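Local coordinates for beta-lactamase-like protein (Koribacter versatilis, PDB 6B9V) that probably hydrolyses diphosphate bonds, cleaving reactive photoproducts of FAD, as a manganese-binding hydrolase of the PhnP family with the metallo-beta-lactamase fold, at residues Leu7-Val18 against Asp35-Gln45. Numbering follows the deposited sequence.
Sequences LTVLGSGTSMGV and DRRLRPSVMVQ
L7 brings CD2 obliquely against CG1 of V42 at 4.0 Å; CG of L7 lies anti to its own N and beside the carbonyl carbon (chi1 -176°), which puts CD2 on the V42 side. On the other face the M43 chain runs alongside T8, the methionine's CE 3.8 Å from CB of T8. Their backbones form an antiparallel hydrogen-bonded pair: T8 N to M43 O and M43 N to T8 O. T8 OG1 bonds to K257 and, through a water, reaches Q45 OE1. V9 opposes V42, but the register slips by one residue between V9 and G11, and L10 N and G11 N both bond to S41 O, the mark of a classic beta bulge. Here L10 lies across the M43 chain, its CD2 4.0 Å from CG of M43. Strands 2-9 and 41-46 are neighbours in one of the two mixed sheets of the metallo-beta-lactamase fold, and past the bulge the chain leaves the sheet toward the metal centre. S12 OG receives R37 NH1 at 2.9 Å, in the guanidinium plane, and bonds also to D254. G13 N bonds to L38 O at 2.9 Å, while G13 O, near CD of P40, is buried with no polar partner. A type I turn from T14 to G17 follows, beside the manganese ligands H231 and D82. The chain of R39 folds at chi2 (56°) and chi3 (78°), bringing NH1 back to S15 O at 3.0 Å, in the guanidinium plane; its NE pairs with D58 and NH1 also with D89 of the second subunit. At V18 two backbone bonds to R37 form a single antiparallel bridge, the one from R37 N to V18 O being 2.7 Å long and nearly straight.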
loop_
_atom_site.group_PDB
_atom_site.type_symbol
_atom_site.label_atom_id
_atom_site.label_comp_id
_atom_site.label_asym_id
_atom_site.label_seq_id
_atom_site.Cartn_x
_atom_site.Cartn_y
_atom_site.Cartn_z
ATOM N N LEU A 7 -5.264 11.108 19.953
ATOM C CA LEU A 7 -5.680 10.513 18.688
ATOM C C LEU A 7 -4.918 11.179 17.531
ATOM O O LEU A 7 -4.868 12.405 17.442
ATOM C CB LEU A 7 -7.206 10.656 18.499
ATOM C CG LEU A 7 -7.779 9.975 17.241
ATOM C CD1 LEU A 7 -9.214 9.546 17.503
ATOM C CD2 LEU A 7 -7.721 10.899 16.028
ATOM N N THR A 8 -4.342 10.374 16.644
ATOM C CA THR A 8 -3.662 10.893 15.456
ATOM C C THR A 8 -4.313 10.350 14.202
ATOM O O THR A 8 -4.536 9.139 14.080
ATOM C CB THR A 8 -2.157 10.512 15.439
ATOM O OG1 THR A 8 -1.524 11.062 16.589
ATOM C CG2 THR A 8 -1.468 11.042 14.185
ATOM N N VAL A 9 -4.627 11.249 13.276
ATOM C CA VAL A 9 -5.165 10.860 11.985
ATOM C C VAL A 9 -4.036 10.401 11.063
ATOM O O VAL A 9 -3.175 11.195 10.681
ATOM C CB VAL A 9 -5.935 12.022 11.338
ATOM C CG1 VAL A 9 -6.480 11.618 9.977
ATOM C CG2 VAL A 9 -7.079 12.490 12.285
ATOM N N LEU A 10 -4.035 9.118 10.729
ATOM C CA LEU A 10 -3.042 8.557 9.803
ATOM C C LEU A 10 -3.466 8.768 8.350
ATOM O O LEU A 10 -2.625 8.965 7.471
ATOM C CB LEU A 10 -2.836 7.064 10.085
ATOM C CG LEU A 10 -2.434 6.740 11.530
ATOM C CD1 LEU A 10 -2.304 5.220 11.736
ATOM C CD2 LEU A 10 -1.115 7.444 11.946
ATOM N N GLY A 11 -4.776 8.732 8.097
ATOM C CA GLY A 11 -5.289 9.045 6.774
ATOM C C GLY A 11 -6.727 9.539 6.891
ATOM O O GLY A 11 -7.475 9.035 7.706
ATOM N N SER A 12 -7.082 10.543 6.098
ATOM C CA SER A 12 -8.409 11.151 6.157
ATOM C C SER A 12 -9.177 10.953 4.848
ATOM O O SER A 12 -10.260 11.504 4.664
ATOM C CB SER A 12 -8.282 12.649 6.479
ATOM O OG SER A 12 -7.553 13.331 5.458
ATOM N N GLY A 13 -8.617 10.166 3.932
ATOM C CA GLY A 13 -9.161 10.095 2.587
ATOM C C GLY A 13 -10.073 8.902 2.314
ATOM O O GLY A 13 -10.219 8.003 3.139
ATOM N N THR A 14 -10.677 8.901 1.134
ATOM C CA THR A 14 -11.547 7.816 0.699
ATOM C C THR A 14 -10.720 6.618 0.169
ATOM O O THR A 14 -9.480 6.605 0.273
ATOM C CB THR A 14 -12.548 8.310 -0.390
ATOM O OG1 THR A 14 -13.510 7.285 -0.646
ATOM C CG2 THR A 14 -11.813 8.677 -1.697
ATOM N N SER A 15 -11.402 5.626 -0.405
ATOM C CA SER A 15 -10.758 4.340 -0.718
ATOM C C SER A 15 -9.648 4.458 -1.759
ATOM O O SER A 15 -8.661 3.724 -1.705
ATOM C CB SER A 15 -11.803 3.326 -1.196
ATOM O OG SER A 15 -12.388 3.765 -2.405
ATOM N N MET A 16 -9.781 5.362 -2.704
ATOM C CA MET A 16 -8.736 5.600 -3.678
ATOM C C MET A 16 -7.823 6.799 -3.311
ATOM O O MET A 16 -6.947 7.161 -4.050
ATOM C CB MET A 16 -9.337 5.765 -5.069
ATOM C CG MET A 16 -9.808 4.481 -5.724
ATOM S SD MET A 16 -8.606 3.058 -5.914
ATOM C CE MET A 16 -6.988 3.685 -6.550
ATOM N N GLY A 17 -8.073 7.354 -2.136
ATOM C CA GLY A 17 -7.255 8.444 -1.630
ATOM C C GLY A 17 -7.553 9.756 -2.334
ATOM O O GLY A 17 -8.398 9.796 -3.228
ATOM N N VAL A 18 -6.884 10.830 -1.911
ATOM C CA VAL A 18 -6.871 12.094 -2.659
ATOM C C VAL A 18 -5.407 12.508 -2.806
ATOM O O VAL A 18 -4.681 12.603 -1.808
ATOM C CB VAL A 18 -7.690 13.208 -1.960
ATOM C CG1 VAL A 18 -7.907 14.400 -2.909
ATOM C CG2 VAL A 18 -9.045 12.664 -1.504
ATOM N N ASP A 35 -5.125 18.727 1.196
ATOM C CA ASP A 35 -5.864 18.072 0.119
ATOM C C ASP A 35 -5.184 16.769 -0.318
ATOM O O ASP A 35 -5.686 16.078 -1.198
ATOM C CB ASP A 35 -6.028 19.011 -1.090
ATOM C CG ASP A 35 -7.193 19.987 -0.927
ATOM O OD1 ASP A 35 -8.227 19.605 -0.351
ATOM O OD2 ASP A 35 -7.074 21.140 -1.391
ATOM N N ARG A 36 -4.033 16.454 0.282
ATOM C CA ARG A 36 -3.399 15.157 0.091
ATOM C C ARG A 36 -3.850 14.251 1.211
ATOM O O ARG A 36 -3.611 14.545 2.386
ATOM C CB ARG A 36 -1.871 15.263 0.081
ATOM C CG ARG A 36 -1.149 13.926 -0.102
ATOM C CD ARG A 36 0.390 14.104 0.054
ATOM N NE ARG A 36 1.180 12.933 -0.350
ATOM C CZ ARG A 36 1.361 11.852 0.410
ATOM N NH1 ARG A 36 0.783 11.777 1.600
ATOM N NH2 ARG A 36 2.102 10.835 -0.019
ATOM N N ARG A 37 -4.507 13.153 0.849
ATOM C CA ARG A 37 -5.136 12.295 1.844
ATOM C C ARG A 37 -4.854 10.810 1.595
ATOM O O ARG A 37 -5.240 10.270 0.561
ATOM C CB ARG A 37 -6.653 12.535 1.850
ATOM C CG ARG A 37 -7.088 14.008 1.947
ATOM C CD ARG A 37 -8.628 14.048 2.148
ATOM N NE ARG A 37 -9.153 15.408 2.150
ATOM C CZ ARG A 37 -9.214 16.203 3.219
ATOM N NH1 ARG A 37 -8.761 15.798 4.398
ATOM N NH2 ARG A 37 -9.729 17.419 3.105
ATOM N N LEU A 38 -4.191 10.152 2.546
ATOM C CA LEU A 38 -4.021 8.696 2.471
ATOM C C LEU A 38 -5.290 7.977 2.937
ATOM O O LEU A 38 -6.246 8.617 3.401
ATOM C CB LEU A 38 -2.825 8.248 3.316
ATOM C CG LEU A 38 -1.514 8.952 2.968
ATOM C CD1 LEU A 38 -0.358 8.438 3.841
ATOM C CD2 LEU A 38 -1.194 8.758 1.477
ATOM N N ARG A 39 -5.333 6.659 2.797
ATOM C CA ARG A 39 -6.513 5.905 3.129
ATOM C C ARG A 39 -6.856 5.957 4.643
ATOM O O ARG A 39 -6.003 6.244 5.423
ATOM C CB ARG A 39 -6.437 4.464 2.588
ATOM C CG ARG A 39 -6.949 4.287 1.157
ATOM C CD ARG A 39 -6.280 5.164 0.141
ATOM N NE ARG A 39 -4.968 4.693 -0.251
ATOM C CZ ARG A 39 -4.722 3.832 -1.208
ATOM N NH1 ARG A 39 -5.694 3.312 -1.936
ATOM N NH2 ARG A 39 -3.515 3.457 -1.430
ATOM N N PRO A 40 -8.105 5.659 5.008
ATOM C CA PRO A 40 -8.587 6.117 6.325
ATOM C C PRO A 40 -8.235 5.248 7.543
ATOM O O PRO A 40 -8.521 4.051 7.561
ATOM C CB PRO A 40 -10.118 6.179 6.123
ATOM C CG PRO A 40 -10.416 5.107 5.115
ATOM C CD PRO A 40 -9.199 5.117 4.167
ATOM N N SER A 41 -7.634 5.877 8.562
ATOM C CA SER A 41 -7.115 5.168 9.752
ATOM C C SER A 41 -6.706 6.169 10.825
ATOM O O SER A 41 -6.255 7.265 10.499
ATOM C CB SER A 41 -5.904 4.287 9.384
ATOM O OG SER A 41 -5.295 3.716 10.531
ATOM N N VAL A 42 -6.869 5.803 12.098
ATOM C CA VAL A 42 -6.376 6.634 13.189
ATOM C C VAL A 42 -5.632 5.739 14.173
ATOM O O VAL A 42 -5.837 4.522 14.185
ATOM C CB VAL A 42 -7.503 7.389 13.964
ATOM C CG1 VAL A 42 -8.236 8.344 13.050
ATOM C CG2 VAL A 42 -8.489 6.414 14.614
ATOM N N MET A 43 -4.760 6.344 14.978
ATOM C CA MET A 43 -4.212 5.637 16.128
ATOM C C MET A 43 -4.493 6.394 17.416
ATOM O O MET A 43 -4.701 7.604 17.411
ATOM C CB MET A 43 -2.707 5.407 15.962
ATOM C CG MET A 43 -1.907 6.672 15.794
ATOM S SD MET A 43 -0.133 6.286 15.857
ATOM C CE MET A 43 0.602 7.909 16.018
ATOM N N VAL A 44 -4.503 5.652 18.517
ATOM C CA VAL A 44 -4.809 6.177 19.831
ATOM C C VAL A 44 -3.673 5.815 20.765
ATOM O O VAL A 44 -3.332 4.642 20.896
ATOM C CB VAL A 44 -6.135 5.602 20.383
ATOM C CG1 VAL A 44 -6.453 6.208 21.738
ATOM C CG2 VAL A 44 -7.287 5.825 19.394
ATOM N N GLN A 45 -3.084 6.812 21.410
ATOM C CA GLN A 45 -1.960 6.577 22.307
ATOM C C GLN A 45 -2.317 6.937 23.733
ATOM O O GLN A 45 -2.891 8.000 23.989
ATOM C CB GLN A 45 -0.734 7.374 21.861
ATOM C CG GLN A 45 -0.106 6.817 20.623
ATOM C CD GLN A 45 0.881 7.764 20.001
ATOM O OE1 GLN A 45 0.538 8.893 19.672
ATOM N NE2 GLN A 45 2.124 7.315 19.853
HETATM O O HOH W 1 -2.003 9.129 18.649
#